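PDB 3L9V: putative thiol-disulfide isomerase or thioredoxin from Salmonella enterica subsp. enterica serovar Typhimurium, which probably catalyses thiol-disulfide exchange, acting as a DsbA-like oxidoreductase that introduces disulfide bonds into other proteins. Local coordinates for residues D14-V19 / V53-S58; E20-Y25 / A86-G91. One frame throughout, in Å; residues are numbered along the deposited sequence.

Interaction 1 of 2, residues D14-V19 / V53-S58; sequences DAPAVV and VKYHVS
Val19 and Val53 face each other where the two parallel strands of the thioredoxin-fold sheet, 18-22 and 52-56, begin to run side by side, their CA atoms 4.9 Å apart. Val53 N donates to Val18 O across 2.9 Å with an N-H...O angle of 161°, and a weaker CA-H...O contact of 3.3 Å runs the other way, from Val19 CA to Val53 O. Both valines lie on one face of the sheet, together with Tyr55; beta-branched valine suits extended backbone and puts apolar methyls on this face. Strand 52-56 is an outer strand here, joined to strand 18-22 by a chain that includes helices 27-35 and 38-43, the beta-alpha-beta crossover of the thioredoxin motif. Val19 holds CG1 anti to its own N (chi1 171°), which carries that methyl to the Tyr55 ring, 3.5 Å from both CD2 and CE2 and at an oblique approach. Ahead of the strand, Pro16 meets the same face: in the Val53 conformer described, one of two modelled, its CB and CG each lie 3.7 Å from Val53 CG2. A proline is well placed in this loop, since its rigid ring offers a compact apolar surface. Met75 of helix 64-77 touches both Val53 and Tyr55, while Leu137 of helix 125-140 also packs on the tyrosine.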
loop_
_atom_site.group_PDB
_atom_site.type_symbol
_atom_site.label_atom_id
_atom_site.label_comp_id
_atom_site.label_asym_id
_atom_site.label_seq_id
_atom_site.Cartn_x
_atom_site.Cartn_y
_atom_site.Cartn_z
ATOM N N ASP A 14 17.612 3.478 -5.361
ATOM C CA ASP A 14 16.796 2.794 -6.351
ATOM C C ASP A 14 15.358 2.638 -5.877
ATOM O O ASP A 14 14.723 1.629 -6.174
ATOM C CB ASP A 14 17.363 1.410 -6.661
ATOM C CG ASP A 14 18.771 1.463 -7.220
ATOM O OD1 ASP A 14 19.199 2.541 -7.696
ATOM O OD2 ASP A 14 19.453 0.414 -7.181
ATOM N N ALA A 15 14.841 3.630 -5.152
ATOM C CA ALA A 15 13.453 3.590 -4.695
ATOM C C ALA A 15 12.507 3.931 -5.822
ATOM O O ALA A 15 12.807 4.779 -6.655
ATOM C CB ALA A 15 13.236 4.560 -3.533
ATOM N N PRO A 16 11.342 3.270 -5.849
ATOM C CA PRO A 16 10.291 3.756 -6.736
ATOM C C PRO A 16 10.046 5.248 -6.450
ATOM O O PRO A 16 10.356 5.692 -5.352
ATOM C CB PRO A 16 9.080 2.911 -6.321
ATOM C CG PRO A 16 9.662 1.661 -5.722
ATOM C CD PRO A 16 10.921 2.103 -5.048
ATOM N N ALA A 17 9.507 6.004 -7.403
ATOM C CA ALA A 17 9.296 7.440 -7.191
ATOM C C ALA A 17 8.401 7.708 -5.999
ATOM O O ALA A 17 8.638 8.653 -5.234
ATOM C CB ALA A 17 8.715 8.104 -8.419
ATOM N N VAL A 18 7.346 6.908 -5.869
ATOM C CA VAL A 18 6.512 6.952 -4.672
ATOM C C VAL A 18 6.324 5.550 -4.127
ATOM O O VAL A 18 6.071 4.597 -4.875
ATOM C CB VAL A 18 5.125 7.595 -4.921
ATOM C CG1 VAL A 18 4.331 7.655 -3.621
ATOM C CG2 VAL A 18 5.270 8.990 -5.485
ATOM N N VAL A 19 6.480 5.420 -2.825
ATOM C CA VAL A 19 6.213 4.176 -2.126
ATOM C C VAL A 19 5.217 4.483 -1.012
ATOM O O VAL A 19 5.383 5.466 -0.291
ATOM C CB VAL A 19 7.495 3.623 -1.504
ATOM C CG1 VAL A 19 7.197 2.446 -0.572
ATOM C CG2 VAL A 19 8.502 3.233 -2.605
ATOM N N VAL A 53 4.434 2.415 -5.886
ATOM C CA VAL A 53 4.337 1.039 -5.441
ATOM C C VAL A 53 3.822 0.996 -4.003
ATOM O O VAL A 53 4.226 1.821 -3.181
ATOM C CB VAL A 53 5.716 0.360 -5.500
ATOM C CG1 VAL A 53 5.593 -1.094 -5.167
ATOM C CG2 VAL A 53 6.320 0.532 -6.903
ATOM N N LYS A 54 2.945 0.033 -3.704
ATOM C CA LYS A 54 2.415 -0.130 -2.359
ATOM C C LYS A 54 2.850 -1.432 -1.730
ATOM O O LYS A 54 2.830 -2.515 -2.344
ATOM C CB LYS A 54 0.868 -0.028 -2.345
ATOM C CG LYS A 54 0.349 1.231 -2.974
ATOM C CD LYS A 54 -1.151 1.382 -2.751
ATOM C CE LYS A 54 -1.470 1.571 -1.285
ATOM N NZ LYS A 54 -2.905 1.899 -1.011
ATOM N N TYR A 55 3.225 -1.321 -0.475
ATOM C CA TYR A 55 3.654 -2.451 0.281
ATOM C C TYR A 55 2.792 -2.576 1.507
ATOM O O TYR A 55 2.560 -1.592 2.201
ATOM C CB TYR A 55 5.095 -2.263 0.740
ATOM C CG TYR A 55 6.097 -2.080 -0.380
ATOM C CD1 TYR A 55 6.195 -3.005 -1.414
ATOM C CD2 TYR A 55 6.990 -1.013 -0.362
ATOM C CE1 TYR A 55 7.145 -2.857 -2.422
ATOM C CE2 TYR A 55 7.945 -0.853 -1.364
ATOM C CZ TYR A 55 8.016 -1.778 -2.384
ATOM O OH TYR A 55 8.945 -1.609 -3.371
ATOM N N HIS A 56 2.387 -3.808 1.798
ATOM C CA HIS A 56 1.562 -4.116 2.961
ATOM C C HIS A 56 2.395 -4.370 4.214
ATOM O O HIS A 56 3.499 -4.923 4.142
ATOM C CB HIS A 56 0.650 -5.320 2.674
ATOM C CG HIS A 56 -0.515 -5.399 3.597
ATOM N ND1 HIS A 56 -0.533 -6.195 4.732
ATOM C CD2 HIS A 56 -1.704 -4.742 3.599
ATOM C CE1 HIS A 56 -1.666 -6.023 5.372
ATOM N NE2 HIS A 56 -2.406 -5.157 4.704
ATOM N N VAL A 57 1.874 -3.952 5.363
ATOM C CA VAL A 57 2.591 -4.112 6.617
ATOM C C VAL A 57 1.857 -5.130 7.478
ATOM O O VAL A 57 0.626 -5.175 7.502
ATOM C CB VAL A 57 2.784 -2.774 7.390
ATOM C CG1 VAL A 57 3.247 -1.650 6.437
ATOM C CG2 VAL A 57 1.537 -2.381 8.121
ATOM N N SER A 58 2.633 -5.943 8.181
ATOM C CA SER A 58 2.136 -7.139 8.839
ATOM C C SER A 58 1.796 -6.878 10.282
ATOM O O SER A 58 1.037 -7.637 10.875
ATOM C CB SER A 58 3.192 -8.245 8.763
ATOM O OG SER A 58 3.468 -8.520 7.409
#

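Interaction 2 of 2, residues E20-Y25 / A86-G91; sequences EFFSFY and AFFTAG
Phe24, whose side chain reaches from the loop after strand 18-22 to helix 80-93, meets Phe87 and Phe88 in an aromatic cluster. Its CB leaves the backbone with CG anti to the carbonyl carbon (chi1 -71°), swinging the ring toward the helix. CG already lies 3.7 Å from Phe87 CB, and this methylene sits over the ring centre as a CH-pi contact, 3.4 Å from the centroid. Farther out, CD1 and CE1 form the edge that points into the face of Phe88, a T-shaped pair with planes at 68° and CD1 3.7 Å from Phe88 CE1. The T-shaped pair joins the end of strand 18-22, which in the thioredoxin fold leads into the helix carrying the CxxC pair, to the helical part of the DsbA-like domain. CE2 and CZ lie near Phe87 CD2 (CE2 at 4.0 Å), the two rings meeting obliquely. The opposite face of the Phe24 ring is taken by CE2 of Phe22, a residue whose CD2 lies 4.0 Å from Phe88 CZ. Flat phenylalanines suit this apolar site because both faces and edges can pack. A water bridges the backbones, donating to Phe24 O (2.8 Å) and Phe87 O (2.7 Å).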
loop_
_atom_site.group_PDB
_atom_site.type_symbol
_atom_site.label_atom_id
_atom_site.label_comp_id
_atom_site.label_asym_id
_atom_site.label_seq_id
_atom_site.Cartn_x
_atom_site.Cartn_y
_atom_site.Cartn_z
ATOM N N GLU A 20 4.185 3.655 -0.890
ATOM C CA GLU A 20 3.256 3.758 0.238
ATOM C C GLU A 20 3.134 2.441 1.036
ATOM O O GLU A 20 2.743 1.405 0.503
ATOM C CB GLU A 20 1.884 4.233 -0.245
ATOM C CG GLU A 20 0.848 4.279 0.853
ATOM C CD GLU A 20 -0.538 4.685 0.374
ATOM O OE1 GLU A 20 -0.687 5.236 -0.741
ATOM O OE2 GLU A 20 -1.492 4.445 1.133
ATOM N N PHE A 21 3.525 2.468 2.299
ATOM C CA PHE A 21 3.272 1.341 3.185
ATOM C C PHE A 21 1.876 1.523 3.759
ATOM O O PHE A 21 1.522 2.629 4.225
ATOM C CB PHE A 21 4.312 1.268 4.299
ATOM C CG PHE A 21 5.695 0.869 3.820
ATOM C CD1 PHE A 21 6.524 1.797 3.195
ATOM C CD2 PHE A 21 6.160 -0.430 3.989
ATOM C CE1 PHE A 21 7.806 1.444 2.764
ATOM C CE2 PHE A 21 7.437 -0.804 3.537
ATOM C CZ PHE A 21 8.262 0.138 2.931
ATOM N N PHE A 22 1.083 0.450 3.712
ATOM C CA PHE A 22 -0.331 0.519 4.091
ATOM C C PHE A 22 -0.739 -0.796 4.736
ATOM O O PHE A 22 0.007 -1.773 4.688
ATOM C CB PHE A 22 -1.231 0.794 2.861
ATOM C CG PHE A 22 -1.498 -0.461 1.982
ATOM C CD1 PHE A 22 -0.490 -1.016 1.195
ATOM C CD2 PHE A 22 -2.742 -1.075 1.979
ATOM C CE1 PHE A 22 -0.727 -2.161 0.409
ATOM C CE2 PHE A 22 -3.000 -2.212 1.210
ATOM C CZ PHE A 22 -1.983 -2.755 0.410
ATOM N N SER A 23 -1.931 -0.814 5.324
ATOM C CA SER A 23 -2.502 -2.041 5.859
ATOM C C SER A 23 -3.992 -2.111 5.551
ATOM O O SER A 23 -4.665 -1.101 5.601
ATOM C CB SER A 23 -2.328 -2.089 7.372
ATOM O OG SER A 23 -3.114 -3.142 7.915
ATOM N N PHE A 24 -4.522 -3.298 5.264
ATOM C CA PHE A 24 -5.975 -3.418 5.076
ATOM C C PHE A 24 -6.807 -3.143 6.351
ATOM O O PHE A 24 -8.035 -3.019 6.297
ATOM C CB PHE A 24 -6.319 -4.765 4.431
ATOM C CG PHE A 24 -5.902 -4.844 2.993
ATOM C CD1 PHE A 24 -6.480 -4.018 2.055
ATOM C CD2 PHE A 24 -4.906 -5.712 2.594
ATOM C CE1 PHE A 24 -6.077 -4.053 0.741
ATOM C CE2 PHE A 24 -4.514 -5.765 1.282
ATOM C CZ PHE A 24 -5.095 -4.930 0.353
ATOM N N TYR A 25 -6.121 -3.018 7.483
ATOM C CA TYR A 25 -6.751 -2.718 8.758
ATOM C C TYR A 25 -6.725 -1.218 9.113
ATOM O O TYR A 25 -7.325 -0.805 10.097
ATOM C CB TYR A 25 -6.040 -3.457 9.885
ATOM C CG TYR A 25 -6.302 -4.941 9.956
ATOM C CD1 TYR A 25 -7.494 -5.432 10.483
ATOM C CD2 TYR A 25 -5.334 -5.856 9.540
ATOM C CE1 TYR A 25 -7.725 -6.793 10.566
ATOM C CE2 TYR A 25 -5.547 -7.210 9.632
ATOM C CZ TYR A 25 -6.752 -7.674 10.128
ATOM O OH TYR A 25 -6.960 -9.021 10.219
ATOM N N ALA A 86 -10.715 -5.347 -3.502
ATOM C CA ALA A 86 -11.379 -6.495 -2.875
ATOM C C ALA A 86 -11.158 -6.609 -1.357
ATOM O O ALA A 86 -12.106 -6.882 -0.607
ATOM C CB ALA A 86 -10.985 -7.799 -3.569
ATOM N N PHE A 87 -9.920 -6.406 -0.900
ATOM C CA PHE A 87 -9.629 -6.550 0.522
ATOM C C PHE A 87 -10.134 -5.377 1.387
ATOM O O PHE A 87 -10.457 -5.564 2.565
ATOM C CB PHE A 87 -8.149 -6.816 0.760
ATOM C CG PHE A 87 -7.747 -8.262 0.536
ATOM C CD1 PHE A 87 -8.352 -9.282 1.240
ATOM C CD2 PHE A 87 -6.749 -8.585 -0.354
ATOM C CE1 PHE A 87 -7.969 -10.606 1.046
ATOM C CE2 PHE A 87 -6.376 -9.905 -0.564
ATOM C CZ PHE A 87 -6.987 -10.912 0.127
ATOM N N PHE A 88 -10.190 -4.176 0.814
ATOM C CA PHE A 88 -10.757 -3.057 1.553
ATOM C C PHE A 88 -12.277 -3.201 1.666
ATOM O O PHE A 88 -12.850 -2.921 2.697
ATOM C CB PHE A 88 -10.371 -1.727 0.916
ATOM C CG PHE A 88 -9.039 -1.191 1.410
ATOM C CD1 PHE A 88 -8.770 -1.145 2.753
ATOM C CD2 PHE A 88 -8.084 -0.718 0.514
ATOM C CE1 PHE A 88 -7.544 -0.643 3.214
ATOM C CE2 PHE A 88 -6.869 -0.224 0.962
ATOM C CZ PHE A 88 -6.600 -0.191 2.305
ATOM N N THR A 89 -12.916 -3.644 0.592
ATOM C CA THR A 89 -14.339 -3.960 0.644
ATOM C C THR A 89 -14.598 -5.044 1.672
ATOM O O THR A 89 -15.425 -4.872 2.569
ATOM C CB THR A 89 -14.839 -4.411 -0.723
ATOM O OG1 THR A 89 -14.577 -3.364 -1.652
ATOM C CG2 THR A 89 -16.344 -4.701 -0.687
ATOM N N ALA A 90 -13.846 -6.140 1.583
ATOM C CA ALA A 90 -14.066 -7.269 2.483
ATOM C C ALA A 90 -13.888 -6.891 3.942
ATOM O O ALA A 90 -14.634 -7.358 4.805
ATOM C CB ALA A 90 -13.163 -8.441 2.130
ATOM N N GLY A 91 -12.897 -6.054 4.230
ATOM C CA GLY A 91 -12.648 -5.710 5.615
ATOM C C GLY A 91 -13.475 -4.514 6.067
ATOM O O GLY A 91 -14.483 -4.668 6.763
HETATM O O HOH W 1 -10.178 -3.931 4.735
#

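In the fold
Strand 18-22 serves both contacts: interaction 1 pairs its beginning with strand 52-56, and interaction 2 carries its end and the following loop to helix 80-93. Their centres lie 15 Å apart, yet they touch directly. The sheet ladder passes from one to the other through Val53 O and Glu20 N, 2.9 Å apart in a probable hydrogen bond, and His56 NE2 lies 2.9 Å from Phe24 N, probably bonding the end of strand 52-56 to the loop of interaction 2. Interaction 2 also borders the probable active site: Phe22 and Phe88 both touch Cys29, which with Cys26 forms a thioredoxin-type CxxC pattern at the start of helix 27-35.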